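Local coordinates for SAM-dependent methyltransferase (Pyrococcus horikoshii, PDB 1WZN), which binds S-adenosyl-L-homocysteine and probably transfers the methyl group of S-adenosylmethionine to a substrate that is not established, at residues 2-7 / 13-18; 23-28 / 230-235; 122-127 / 216-221; 190-193 / 197-200. All coordinates share one frame; numbering follows the deposited sequence.

Contact 1: residues 2-7 / 13-18. With SAH (S-adenosyl-L-homocysteine), chain F.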
loop_
_atom_site.group_PDB
_atom_site.type_symbol
_atom_site.label_atom_id
_atom_site.label_comp_id
_atom_site.label_asym_id
_atom_site.label_seq_id
_atom_site.Cartn_x
_atom_site.Cartn_y
_atom_site.Cartn_z
ATOM N N TYR A 2 -18.294 -3.565 25.004
ATOM C CA TYR A 2 -17.738 -4.120 26.233
ATOM C C TYR A 2 -17.522 -5.634 26.230
ATOM O O TYR A 2 -17.248 -6.213 27.283
ATOM C CB TYR A 2 -18.610 -3.752 27.438
ATOM C CG TYR A 2 -18.896 -2.271 27.584
ATOM C CD1 TYR A 2 -17.879 -1.323 27.462
ATOM C CD2 TYR A 2 -20.182 -1.825 27.892
ATOM C CE1 TYR A 2 -18.135 0.037 27.650
ATOM C CE2 TYR A 2 -20.451 -0.469 28.081
ATOM C CZ TYR A 2 -19.424 0.454 27.961
ATOM O OH TYR A 2 -19.686 1.788 28.171
ATOM N N GLU A 3 -17.635 -6.276 25.068
ATOM C CA GLU A 3 -17.427 -7.726 24.985
ATOM C C GLU A 3 -16.074 -8.127 25.569
ATOM O O GLU A 3 -15.922 -9.210 26.134
ATOM C CB GLU A 3 -17.463 -8.211 23.532
ATOM C CG GLU A 3 -18.777 -8.042 22.807
ATOM C CD GLU A 3 -19.120 -6.592 22.522
ATOM O OE1 GLU A 3 -18.195 -5.747 22.382
ATOM O OE2 GLU A 3 -20.328 -6.309 22.416
ATOM N N LEU A 4 -15.089 -7.253 25.403
ATOM C CA LEU A 4 -13.738 -7.510 25.891
ATOM C C LEU A 4 -13.641 -7.527 27.415
ATOM O O LEU A 4 -12.757 -8.173 27.980
ATOM C CB LEU A 4 -12.791 -6.447 25.331
ATOM C CG LEU A 4 -11.294 -6.554 25.619
ATOM C CD1 LEU A 4 -10.736 -7.834 25.005
ATOM C CD2 LEU A 4 -10.587 -5.333 25.040
ATOM N N TYR A 5 -14.567 -6.834 28.075
ATOM C CA TYR A 5 -14.557 -6.717 29.532
ATOM C C TYR A 5 -15.547 -7.603 30.266
ATOM O O TYR A 5 -15.610 -7.597 31.500
ATOM C CB TYR A 5 -14.796 -5.256 29.900
ATOM C CG TYR A 5 -13.948 -4.340 29.056
ATOM C CD1 TYR A 5 -12.582 -4.571 28.921
ATOM C CD2 TYR A 5 -14.507 -3.266 28.365
ATOM C CE1 TYR A 5 -11.792 -3.766 28.125
ATOM C CE2 TYR A 5 -13.720 -2.448 27.561
ATOM C CZ TYR A 5 -12.364 -2.709 27.446
ATOM O OH TYR A 5 -11.566 -1.937 26.641
ATOM N N THR A 6 -16.321 -8.365 29.507
ATOM C CA THR A 6 -17.288 -9.277 30.095
ATOM C C THR A 6 -16.988 -10.719 29.691
ATOM O O THR A 6 -16.383 -11.488 30.425
ATOM C CB THR A 6 -18.694 -8.859 29.649
ATOM O OG1 THR A 6 -18.729 -8.728 28.223
ATOM C CG2 THR A 6 -19.062 -7.514 30.277
ATOM N N LEU A 7 -17.443 -11.093 28.485
ATOM C CA LEU A 7 -17.223 -12.467 28.052
ATOM C C LEU A 7 -15.732 -12.804 27.876
ATOM O O LEU A 7 -15.314 -13.944 28.030
ATOM C CB LEU A 7 -18.011 -12.717 26.762
ATOM C CG LEU A 7 -19.526 -12.678 26.997
ATOM C CD1 LEU A 7 -20.285 -11.983 25.867
ATOM C CD2 LEU A 7 -20.151 -14.069 27.146
ATOM N N ASP A 13 -5.778 -10.394 30.216
ATOM C CA ASP A 13 -4.353 -10.384 30.524
ATOM C C ASP A 13 -3.537 -11.163 29.488
ATOM O O ASP A 13 -2.361 -10.874 29.273
ATOM C CB ASP A 13 -4.101 -10.943 31.935
ATOM C CG ASP A 13 -4.543 -9.977 33.031
ATOM O OD1 ASP A 13 -5.043 -8.885 32.687
ATOM O OD2 ASP A 13 -4.391 -10.306 34.229
ATOM N N THR A 14 -4.168 -12.140 28.850
ATOM C CA THR A 14 -3.497 -12.944 27.825
ATOM C C THR A 14 -3.350 -12.086 26.576
ATOM O O THR A 14 -2.263 -11.964 26.002
ATOM C CB THR A 14 -4.318 -14.196 27.496
ATOM O OG1 THR A 14 -4.304 -15.073 28.631
ATOM C CG2 THR A 14 -3.754 -14.921 26.264
ATOM N N ILE A 15 -4.457 -11.474 26.174
ATOM C CA ILE A 15 -4.480 -10.606 25.006
ATOM C C ILE A 15 -3.474 -9.468 25.194
ATOM O O ILE A 15 -2.777 -9.080 24.252
ATOM C CB ILE A 15 -5.903 -10.029 24.801
ATOM C CG1 ILE A 15 -6.863 -11.158 24.415
ATOM C CG2 ILE A 15 -5.887 -8.922 23.749
ATOM C CD1 ILE A 15 -8.330 -10.779 24.473
ATOM N N TYR A 16 -3.375 -8.946 26.415
ATOM C CA TYR A 16 -2.473 -7.817 26.616
ATOM C C TYR A 16 -1.216 -8.200 27.406
ATOM O O TYR A 16 -0.805 -7.527 28.341
ATOM C CB TYR A 16 -3.237 -6.717 27.355
ATOM C CG TYR A 16 -4.210 -6.072 26.434
ATOM C CD1 TYR A 16 -3.755 -5.257 25.399
ATOM C CD2 TYR A 16 -5.580 -6.292 26.591
ATOM C CE1 TYR A 16 -4.661 -4.679 24.520
ATOM C CE2 TYR A 16 -6.484 -5.707 25.714
ATOM C CZ TYR A 16 -6.031 -4.903 24.683
ATOM O OH TYR A 16 -6.924 -4.336 23.788
ATOM N N ARG A 17 -0.622 -9.347 27.017
ATOM C CA ARG A 17 0.607 -9.798 27.667
ATOM C C ARG A 17 1.706 -8.733 27.587
ATOM O O ARG A 17 2.497 -8.538 28.501
ATOM C CB ARG A 17 1.065 -11.075 26.961
ATOM C CG ARG A 17 2.454 -11.534 27.404
ATOM C CD ARG A 17 2.908 -12.792 26.652
ATOM N NE ARG A 17 2.728 -12.625 25.206
ATOM C CZ ARG A 17 3.547 -11.760 24.579
ATOM N NH1 ARG A 17 4.472 -11.109 25.261
ATOM N NH2 ARG A 17 3.419 -11.566 23.263
ATOM N N ARG A 18 1.756 -8.054 26.424
ATOM C CA ARG A 18 2.791 -7.046 26.219
ATOM C C ARG A 18 2.620 -5.855 27.162
ATOM O O ARG A 18 3.568 -5.342 27.745
ATOM C CB ARG A 18 2.714 -6.578 24.765
ATOM C CG ARG A 18 3.020 -7.705 23.779
ATOM C CD ARG A 18 3.094 -7.203 22.333
ATOM N NE ARG A 18 3.302 -8.322 21.412
ATOM C CZ ARG A 18 2.227 -9.069 21.097
ATOM N NH1 ARG A 18 1.041 -8.768 21.596
ATOM N NH2 ARG A 18 2.371 -10.128 20.295
HETATM N N SAH F . -6.864 0.478 33.298
HETATM C CA SAH F . -6.807 -0.972 32.830
HETATM C CB SAH F . -7.869 -1.404 31.856
HETATM C CG SAH F . -7.997 -0.755 30.487
HETATM S SD SAH F . -9.475 -1.533 29.693
HETATM C C SAH F . -5.344 -1.184 32.233
HETATM O O SAH F . -4.532 -0.240 32.227
HETATM O OXT SAH F . -5.086 -2.373 31.792
HETATM C "C5'" SAH F . -10.715 -0.300 29.781
HETATM C "C4'" SAH F . -11.595 -0.453 31.116
HETATM O "O4'" SAH F . -12.554 0.603 30.983
HETATM C "C3'" SAH F . -12.429 -1.709 31.222
HETATM O "O3'" SAH F . -12.052 -2.464 32.374
HETATM C "C2'" SAH F . -13.912 -1.152 31.252
HETATM O "O2'" SAH F . -14.781 -1.964 32.030
HETATM C "C1'" SAH F . -13.713 0.251 31.797
HETATM N N9 SAH F . -14.680 1.156 31.573
HETATM C C8 SAH F . -15.250 1.664 30.413
HETATM N N7 SAH F . -16.176 2.547 30.591
HETATM C C5 SAH F . -16.271 2.674 32.005
HETATM C C6 SAH F . -17.112 3.499 32.825
HETATM N N6 SAH F . -18.023 4.352 32.338
HETATM N N1 SAH F . -16.917 3.352 34.183
HETATM C C2 SAH F . -16.001 2.495 34.719
HETATM N N3 SAH F . -15.175 1.689 33.962
HETATM C C4 SAH F . -15.366 1.830 32.621
#

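Contact 2: residues 23-28 / 230-235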
loop_
_atom_site.group_PDB
_atom_site.type_symbol
_atom_site.label_atom_id
_atom_site.label_comp_id
_atom_site.label_asym_id
_atom_site.label_seq_id
_atom_site.Cartn_x
_atom_site.Cartn_y
_atom_site.Cartn_z
ATOM N N VAL A 23 4.628 -2.813 32.376
ATOM C CA VAL A 23 3.924 -1.999 33.359
ATOM C C VAL A 23 4.899 -1.343 34.335
ATOM O O VAL A 23 4.648 -0.243 34.831
ATOM C CB VAL A 23 2.890 -2.845 34.157
ATOM C CG1 VAL A 23 3.598 -3.896 35.003
ATOM C CG2 VAL A 23 2.043 -1.935 35.026
ATOM N N LYS A 24 6.017 -2.007 34.605
ATOM C CA LYS A 24 6.994 -1.456 35.539
ATOM C C LYS A 24 7.623 -0.170 35.021
ATOM O O LYS A 24 7.842 0.767 35.783
ATOM C CB LYS A 24 8.066 -2.501 35.867
ATOM C CG LYS A 24 7.490 -3.718 36.590
ATOM C CD LYS A 24 8.567 -4.657 37.110
ATOM C CE LYS A 24 7.943 -5.881 37.782
ATOM N NZ LYS A 24 7.053 -5.526 38.928
ATOM N N ALA A 25 7.901 -0.116 33.723
ATOM C CA ALA A 25 8.476 1.090 33.137
ATOM C C ALA A 25 7.442 2.210 33.180
ATOM O O ALA A 25 7.781 3.372 33.398
ATOM C CB ALA A 25 8.904 0.825 31.684
ATOM N N GLU A 26 6.175 1.860 32.971
ATOM C CA GLU A 26 5.121 2.863 32.990
ATOM C C GLU A 26 4.906 3.439 34.381
ATOM O O GLU A 26 4.727 4.641 34.530
ATOM C CB GLU A 26 3.808 2.282 32.453
ATOM C CG GLU A 26 3.751 2.246 30.933
ATOM C CD GLU A 26 2.372 1.936 30.396
ATOM O OE1 GLU A 26 2.211 1.944 29.158
ATOM O OE2 GLU A 26 1.449 1.681 31.202
ATOM N N ILE A 27 4.936 2.599 35.409
ATOM C CA ILE A 27 4.734 3.128 36.751
ATOM C C ILE A 27 5.961 3.914 37.218
ATOM O O ILE A 27 5.849 4.800 38.064
ATOM C CB ILE A 27 4.343 2.001 37.731
ATOM C CG1 ILE A 27 2.995 1.417 37.292
ATOM C CG2 ILE A 27 4.229 2.540 39.153
ATOM C CD1 ILE A 27 1.903 2.470 37.047
ATOM N N ASP A 28 7.128 3.608 36.655
ATOM C CA ASP A 28 8.336 4.368 36.993
ATOM C C ASP A 28 8.067 5.806 36.547
ATOM O O ASP A 28 8.383 6.758 37.254
ATOM C CB ASP A 28 9.565 3.865 36.222
ATOM C CG ASP A 28 10.163 2.604 36.809
ATOM O OD1 ASP A 28 9.758 2.201 37.918
ATOM O OD2 ASP A 28 11.061 2.025 36.153
ATOM N N GLY A 230 4.936 12.924 26.477
ATOM C CA GLY A 230 4.921 11.834 25.525
ATOM C C GLY A 230 6.032 10.828 25.746
ATOM O O GLY A 230 7.081 11.154 26.300
ATOM N N ASN A 231 5.789 9.591 25.329
ATOM C CA ASN A 231 6.781 8.520 25.428
ATOM C C ASN A 231 7.567 8.383 26.740
ATOM O O ASN A 231 8.802 8.358 26.738
ATOM C CB ASN A 231 7.763 8.651 24.261
ATOM C CG ASN A 231 7.125 8.315 22.924
ATOM O OD1 ASN A 231 5.911 8.446 22.748
ATOM N ND2 ASN A 231 7.945 7.893 21.971
ATOM N N LEU A 232 6.846 8.287 27.850
ATOM C CA LEU A 232 7.446 8.110 29.173
ATOM C C LEU A 232 8.513 9.116 29.593
ATOM O O LEU A 232 9.470 8.761 30.280
ATOM C CB LEU A 232 8.010 6.693 29.295
ATOM C CG LEU A 232 7.014 5.572 28.989
ATOM C CD1 LEU A 232 7.676 4.224 29.230
ATOM C CD2 LEU A 232 5.775 5.728 29.862
ATOM N N LYS A 233 8.341 10.370 29.190
ATOM C CA LYS A 233 9.275 11.424 29.560
ATOM C C LYS A 233 8.455 12.654 29.892
ATOM O O LYS A 233 7.411 12.880 29.283
ATOM C CB LYS A 233 10.229 11.745 28.404
ATOM C CG LYS A 233 11.172 10.614 28.030
ATOM C CD LYS A 233 12.104 11.033 26.899
ATOM C CE LYS A 233 13.072 9.914 26.539
ATOM N NZ LYS A 233 13.918 9.504 27.701
ATOM N N ARG A 234 8.910 13.439 30.864
ATOM C CA ARG A 234 8.189 14.646 31.229
ATOM C C ARG A 234 8.514 15.759 30.235
ATOM O O ARG A 234 8.950 16.855 30.602
ATOM C CB ARG A 234 8.527 15.067 32.664
ATOM C CG ARG A 234 7.949 14.113 33.702
ATOM C CD ARG A 234 8.211 14.564 35.137
ATOM N NE ARG A 234 7.617 15.863 35.433
ATOM C CZ ARG A 234 8.310 16.992 35.536
ATOM N NH1 ARG A 234 9.624 16.982 35.362
ATOM N NH2 ARG A 234 7.692 18.129 35.820
ATOM N N GLU A 235 8.296 15.444 28.964
ATOM C CA GLU A 235 8.517 16.371 27.863
ATOM C C GLU A 235 7.693 15.850 26.691
ATOM O O GLU A 235 7.186 14.726 26.736
ATOM C CB GLU A 235 10.005 16.429 27.492
ATOM C CG GLU A 235 10.621 15.087 27.123
ATOM C CD GLU A 235 12.113 15.183 26.827
ATOM O OE1 GLU A 235 12.874 15.629 27.713
ATOM O OE2 GLU A 235 12.528 14.807 25.709
#

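Contact 3: residues 122-127 / 216-221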
loop_
_atom_site.group_PDB
_atom_site.type_symbol
_atom_site.label_atom_id
_atom_site.label_comp_id
_atom_site.label_asym_id
_atom_site.label_seq_id
_atom_site.Cartn_x
_atom_site.Cartn_y
_atom_site.Cartn_z
ATOM N N GLU A 122 -18.895 15.688 25.964
ATOM C CA GLU A 122 -19.706 15.999 27.137
ATOM C C GLU A 122 -19.359 15.109 28.336
ATOM O O GLU A 122 -19.208 15.595 29.458
ATOM C CB GLU A 122 -21.191 15.857 26.790
ATOM C CG GLU A 122 -21.696 16.805 25.683
ATOM C CD GLU A 122 -20.961 16.646 24.347
ATOM O OE1 GLU A 122 -20.756 15.493 23.896
ATOM O OE2 GLU A 122 -20.602 17.683 23.736
ATOM N N ASP A 123 -19.240 13.807 28.101
ATOM C CA ASP A 123 -18.908 12.880 29.178
ATOM C C ASP A 123 -17.479 13.072 29.665
ATOM O O ASP A 123 -17.186 12.858 30.839
ATOM C CB ASP A 123 -19.120 11.427 28.734
ATOM C CG ASP A 123 -20.585 11.035 28.707
ATOM O OD1 ASP A 123 -21.405 11.758 29.309
ATOM O OD2 ASP A 123 -20.921 9.996 28.105
ATOM N N LEU A 124 -16.583 13.475 28.769
ATOM C CA LEU A 124 -15.197 13.686 29.162
ATOM C C LEU A 124 -15.120 14.901 30.089
ATOM O O LEU A 124 -14.372 14.895 31.072
ATOM C CB LEU A 124 -14.305 13.883 27.924
ATOM C CG LEU A 124 -12.794 13.744 28.128
ATOM C CD1 LEU A 124 -12.470 12.405 28.801
ATOM C CD2 LEU A 124 -12.085 13.852 26.784
ATOM N N ARG A 125 -15.899 15.941 29.794
ATOM C CA ARG A 125 -15.897 17.123 30.656
ATOM C C ARG A 125 -16.450 16.735 32.022
ATOM O O ARG A 125 -15.954 17.191 33.056
ATOM C CB ARG A 125 -16.761 18.246 30.076
ATOM C CG ARG A 125 -16.221 18.895 28.811
ATOM C CD ARG A 125 -16.976 20.184 28.518
ATOM N NE ARG A 125 -16.430 20.897 27.367
ATOM C CZ ARG A 125 -16.673 22.178 27.097
ATOM N NH1 ARG A 125 -17.451 22.890 27.900
ATOM N NH2 ARG A 125 -16.142 22.746 26.024
ATOM N N LYS A 126 -17.478 15.893 32.020
ATOM C CA LYS A 126 -18.094 15.446 33.265
ATOM C C LYS A 126 -17.078 14.654 34.080
ATOM O O LYS A 126 -16.999 14.793 35.300
ATOM C CB LYS A 126 -19.315 14.572 32.981
ATOM C CG LYS A 126 -20.012 14.072 34.244
ATOM C CD LYS A 126 -21.270 13.274 33.928
ATOM C CE LYS A 126 -22.018 12.908 35.203
ATOM N NZ LYS A 126 -23.263 12.125 34.929
ATOM N N LEU A 127 -16.314 13.810 33.393
ATOM C CA LEU A 127 -15.289 13.002 34.048
ATOM C C LEU A 127 -14.224 13.879 34.701
ATOM O O LEU A 127 -13.895 13.698 35.873
ATOM C CB LEU A 127 -14.612 12.069 33.032
ATOM C CG LEU A 127 -13.418 11.255 33.559
ATOM C CD1 LEU A 127 -13.875 10.338 34.689
ATOM C CD2 LEU A 127 -12.810 10.439 32.423
ATOM N N ARG A 216 -6.100 18.812 26.367
ATOM C CA ARG A 216 -5.604 19.888 27.220
ATOM C C ARG A 216 -6.645 20.996 27.365
ATOM O O ARG A 216 -6.898 21.478 28.474
ATOM C CB ARG A 216 -4.295 20.473 26.673
ATOM C CG ARG A 216 -3.839 21.716 27.435
ATOM C CD ARG A 216 -2.428 22.165 27.076
ATOM N NE ARG A 216 -2.287 22.549 25.676
ATOM C CZ ARG A 216 -2.985 23.513 25.083
ATOM N NH1 ARG A 216 -3.888 24.207 25.763
ATOM N NH2 ARG A 216 -2.776 23.783 23.804
ATOM N N LEU A 217 -7.257 21.394 26.252
ATOM C CA LEU A 217 -8.279 22.440 26.270
ATOM C C LEU A 217 -9.473 22.027 27.122
ATOM O O LEU A 217 -10.076 22.852 27.810
ATOM C CB LEU A 217 -8.765 22.745 24.849
ATOM C CG LEU A 217 -7.788 23.416 23.885
ATOM C CD1 LEU A 217 -8.409 23.456 22.494
ATOM C CD2 LEU A 217 -7.457 24.826 24.373
ATOM N N LEU A 218 -9.827 20.748 27.069
ATOM C CA LEU A 218 -10.953 20.265 27.853
ATOM C C LEU A 218 -10.575 20.139 29.329
ATOM O O LEU A 218 -11.403 20.370 30.205
ATOM C CB LEU A 218 -11.431 18.915 27.310
ATOM C CG LEU A 218 -12.059 18.967 25.912
ATOM C CD1 LEU A 218 -12.167 17.566 25.332
ATOM C CD2 LEU A 218 -13.425 19.627 25.996
ATOM N N ALA A 219 -9.319 19.793 29.592
ATOM C CA ALA A 219 -8.826 19.615 30.960
ATOM C C ALA A 219 -8.486 20.911 31.699
ATOM O O ALA A 219 -8.697 21.008 32.910
ATOM C CB ALA A 219 -7.607 18.709 30.948
ATOM N N GLU A 220 -7.953 21.899 30.982
ATOM C CA GLU A 220 -7.582 23.168 31.612
ATOM C C GLU A 220 -8.773 23.841 32.280
ATOM O O GLU A 220 -8.610 24.725 33.115
ATOM C CB GLU A 220 -6.957 24.122 30.587
ATOM C CG GLU A 220 -5.646 23.617 30.004
ATOM C CD GLU A 220 -4.988 24.617 29.068
ATOM O OE1 GLU A 220 -5.718 25.283 28.300
ATOM O OE2 GLU A 220 -3.742 24.723 29.095
ATOM N N LYS A 221 -9.972 23.412 31.913
ATOM C CA LYS A 221 -11.182 23.976 32.484
ATOM C C LYS A 221 -11.432 23.447 33.902
ATOM O O LYS A 221 -12.251 23.999 34.635
ATOM C CB LYS A 221 -12.376 23.626 31.592
ATOM C CG LYS A 221 -12.181 23.956 30.107
ATOM C CD LYS A 221 -13.389 23.519 29.281
ATOM C CE LYS A 221 -13.258 23.941 27.820
ATOM N NZ LYS A 221 -13.142 25.423 27.667
#

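Contact 4: residues 190-193 / 197-200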
loop_
_atom_site.group_PDB
_atom_site.type_symbol
_atom_site.label_atom_id
_atom_site.label_comp_id
_atom_site.label_asym_id
_atom_site.label_seq_id
_atom_site.Cartn_x
_atom_site.Cartn_y
_atom_site.Cartn_z
ATOM N N GLN A 190 -10.791 -15.539 18.327
ATOM C CA GLN A 190 -11.130 -16.941 18.148
ATOM C C GLN A 190 -10.307 -17.723 19.167
ATOM O O GLN A 190 -9.090 -17.563 19.242
ATOM C CB GLN A 190 -10.805 -17.385 16.717
ATOM C CG GLN A 190 -11.695 -16.721 15.670
ATOM C CD GLN A 190 -11.248 -17.005 14.255
ATOM O OE1 GLN A 190 -10.310 -16.383 13.751
ATOM N NE2 GLN A 190 -11.909 -17.954 13.609
ATOM N N ILE A 191 -10.986 -18.548 19.958
ATOM C CA ILE A 191 -10.339 -19.345 21.000
ATOM C C ILE A 191 -10.318 -20.799 20.553
ATOM O O ILE A 191 -11.360 -21.453 20.485
ATOM C CB ILE A 191 -11.107 -19.206 22.331
ATOM C CG1 ILE A 191 -11.216 -17.720 22.689
ATOM C CG2 ILE A 191 -10.383 -19.948 23.456
ATOM C CD1 ILE A 191 -11.993 -17.449 23.961
ATOM N N LEU A 192 -9.124 -21.292 20.247
ATOM C CA LEU A 192 -8.932 -22.653 19.760
ATOM C C LEU A 192 -8.493 -23.655 20.814
ATOM O O LEU A 192 -7.502 -23.441 21.510
ATOM C CB LEU A 192 -7.887 -22.667 18.637
ATOM C CG LEU A 192 -8.271 -22.171 17.243
ATOM C CD1 LEU A 192 -8.884 -20.783 17.327
ATOM C CD2 LEU A 192 -7.024 -22.175 16.354
ATOM N N ARG A 193 -9.236 -24.753 20.915
ATOM C CA ARG A 193 -8.902 -25.827 21.841
ATOM C C ARG A 193 -8.036 -26.830 21.074
ATOM O O ARG A 193 -8.041 -26.848 19.841
ATOM C CB ARG A 193 -10.175 -26.500 22.364
ATOM C CG ARG A 193 -11.040 -25.567 23.207
ATOM C CD ARG A 193 -12.028 -26.333 24.062
ATOM N NE ARG A 193 -11.347 -27.217 25.006
ATOM C CZ ARG A 193 -10.582 -26.799 26.011
ATOM N NH1 ARG A 193 -10.394 -25.502 26.219
ATOM N NH2 ARG A 193 -9.998 -27.684 26.811
ATOM N N GLU A 197 -11.807 -27.568 18.304
ATOM C CA GLU A 197 -13.063 -26.878 18.560
ATOM C C GLU A 197 -12.759 -25.400 18.778
ATOM O O GLU A 197 -11.736 -25.047 19.358
ATOM C CB GLU A 197 -13.773 -27.469 19.782
ATOM C CG GLU A 197 -14.398 -28.827 19.503
ATOM C CD GLU A 197 -15.330 -28.787 18.303
ATOM O OE1 GLU A 197 -16.316 -28.015 18.341
ATOM O OE2 GLU A 197 -15.073 -29.521 17.320
ATOM N N VAL A 198 -13.645 -24.537 18.303
ATOM C CA VAL A 198 -13.424 -23.104 18.438
ATOM C C VAL A 198 -14.617 -22.335 18.973
ATOM O O VAL A 198 -15.767 -22.736 18.798
ATOM C CB VAL A 198 -13.007 -22.490 17.066
ATOM C CG1 VAL A 198 -13.940 -22.977 15.980
ATOM C CG2 VAL A 198 -13.046 -20.962 17.117
ATOM N N LYS A 199 -14.314 -21.242 19.664
ATOM C CA LYS A 199 -15.325 -20.332 20.186
ATOM C C LYS A 199 -14.862 -18.970 19.691
ATOM O O LYS A 199 -13.659 -18.696 19.660
ATOM C CB LYS A 199 -15.373 -20.357 21.715
ATOM C CG LYS A 199 -16.204 -21.503 22.265
ATOM C CD LYS A 199 -16.404 -21.397 23.763
ATOM C CE LYS A 199 -17.360 -22.480 24.248
ATOM N NZ LYS A 199 -18.679 -22.375 23.555
ATOM N N ALA A 200 -15.800 -18.128 19.276
ATOM C CA ALA A 200 -15.439 -16.813 18.765
ATOM C C ALA A 200 -16.313 -15.720 19.349
ATOM O O ALA A 200 -17.521 -15.895 19.518
ATOM C CB ALA A 200 -15.538 -16.797 17.250
#

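Contact 1: residues 2-7 / 13-18
Leu-4 and Ile-15 mark the closest backbone approach, yet their CA atoms stay 9.8 Å apart, so the N-terminal segment 2-7 meets the helical segment 13-18 through side chains alone. Tyr-5 lines the S-adenosyl-L-homocysteine pocket, consistent with an N-terminal segment that covers the cofactor site of a Rossmann-like methyltransferase. Residues 2-7 form an irregular turn held by the bond from Tyr-5 N to Tyr-2 O (2.9 Å); residues 13-18 run from the end of helix 12-15 into helix 17-21, with Tyr-16 between them at the N-cap position.

Leu-4 is the bridging residue. Its CG, anti to the backbone N (chi1 -176°), points at segment 13-18, and the two methyls reach different residues there: CD1 meets Ile-15 CD1 at 3.8 Å, whereas CD2 comes to the edge of the Tyr-16 ring, 4.2 Å from CE2. The Tyr-16 hydroxyl is hydrogen-bonded to Arg-187 of strand 182-192.

Tyr-5 lies between protein and ligand. CB of Leu-4 sits over one face of its ring, toward the rim, and the ribose covers the other, with C3' of the ligand 3.5 Å above the ring centre. The hydroxyl is hydrogen-bonded to that of Tyr-118, and Tyr-5 CE1 lies 3.6 Å from the ligand SD.

Contact 2: residues 23-28 / 230-235
Leu-232 reaches from the loop 230-235 to the helical segment 23-28, where it touches Ala-25 and Glu-26. Its CA lies 6.9 Å from that of Glu-26, the nearest pair of the two backbones, and the contact buries 104 Å² in all, with no hydrogen bond across it.

The closer packing is on the Glu-26 side. CD2 of Leu-232 meets CG of Glu-26 at 4.2 Å, and the two side chains cross at about a right angle, so the leucine touches the aliphatic stem of the glutamate. Beyond CG the Glu-26 chain is extended (chi2 -169°), which carries the carboxylate away from the methyl, to a cluster of arginines: OE1 pairs with Arg-22 and Arg-242, and OE2 with Arg-19. Three arginines outside the two segments thus satisfy the buried carboxylate.

Toward solvent the fit is looser. CD1 of Leu-232 comes only to 4.4 Å from CB of the exposed Ala-25, and 4.3 Å from its carbonyl O.

Leu-232 also packs on Phe-29 of helix 23-36 and on Arg-242 and Trp-244 of strand 242-248. The contact thus joins the loop following strand 225-230, outermost in the mixed sheet of this chain, to helix 23-36, whose Val-23 and Ile-27 pack against helix 54-61.

Contact 3: residues 122-127 / 216-221
Leu-218 presents its two methyls to successive residues of helix 121-134, Leu-124 and Arg-125, and crosses each side chain at about a right angle. The CA atoms of Arg-125 and Leu-218 are 6.5 Å apart, the nearest backbone approach between 122-127 and 216-221. On the buried side Leu-218 CD1 meets Leu-124 CD2 at 4.0 Å.

Its other methyl, CD2, lies at the edge of the Arg-125 guanidinium, near its plane and 3.5 Å from NE. Arg-125 reaches this position because its chain is extended from CG to NE (chi3 176°), running past the leucine toward Lys-221. There CE of Lys-221 sits over one face of the guanidinium, toward the rim and 3.6 Å from NH2, while a bend at chi4 (-60°) turns NZ off the line of the chain.

Both helices flank the Rossmann-like sheet, and a third subunit packs here: its Leu-217 touches Arg-125 and Leu-218, and its Glu-121 forms a salt bridge with Arg-216.

No hydrogen bond crosses between the two segments. Arg-125 NE is buried against a methyl without a polar partner, and NH2 stands 4.3 Å from Lys-221 NZ. The association is therefore chiefly apolar, and the two like charges probably oppose it mildly.

Contact 4: residues 190-193 / 197-200
Ile-191 and Lys-199 form the central hydrogen-bonded pair of an antiparallel beta hairpin, made by strands 182-192 and 198-208 in an antiparallel sheet that is four-stranded within this chain. The short strand axes approach to 4.6 Å, with N-to-C directions 162° apart. Non-hydrogen-bonded pairs stand on either side of the central one: Gln-190 with Ala-200, and Leu-192 with Val-198. Ala-200 also forms backbone hydrogen bonds with the second subunit, so another chain meets the outer strand of the hairpin.

The two bonds of the central pair differ in length: Ile-191 N reaches Lys-199 O at 2.7 Å, and the return bond from Lys-199 N to Ile-191 O measures 3.1 Å. That second carbonyl O also receives a CA-H...O contact from Val-198 CA at 3.3 Å.

Val-198 can be followed outward. Its CB stands 3.9 Å from Ile-191 O. From there CG2, anti to the backbone N, turns over the neighbouring strand, lying 3.8 Å from the same oxygen and 4.2 Å from Leu-192 CD1; CG2 also touches CB of Gln-190. The Leu-192 and Val-198 side chains run alongside one another in the same direction.

On the face of Ile-191 and Lys-199, the lysine's amine turns off to a salt bridge with Glu-197 of the second subunit, while Glu-197 pairs with Lys-199 of the fourth. Arg-193 likewise turns outward, to Glu-166. Near the hairpin turn, the register is closed by Arg-193 N, which donates to Glu-197 O at 3.0 Å with an N-H...O angle of 175°.

Contact 1 closes first along the chain, before any of the others opens; contact 2 then spans 202 residues, with contact 3 nested inside it and contact 4 nested inside contact 3. Contacts 2 and 3 involve helices packed about the seven-stranded mixed sheet, their centres about 23 Å apart, whereas contact 4 belongs to the antiparallel sheet, centre to centre about 41 Å from contact 3. Contact 1 lies about 15 Å from contact 4 and about 23 Å from contact 2, again between centres. From it the N-terminal segment near the cofactor runs through helix 17-21 straight into helix 23-36, packed on the Rossmann-like core. Contacts 1 and 4 both touch the second subunit, and contact 3 meets the third.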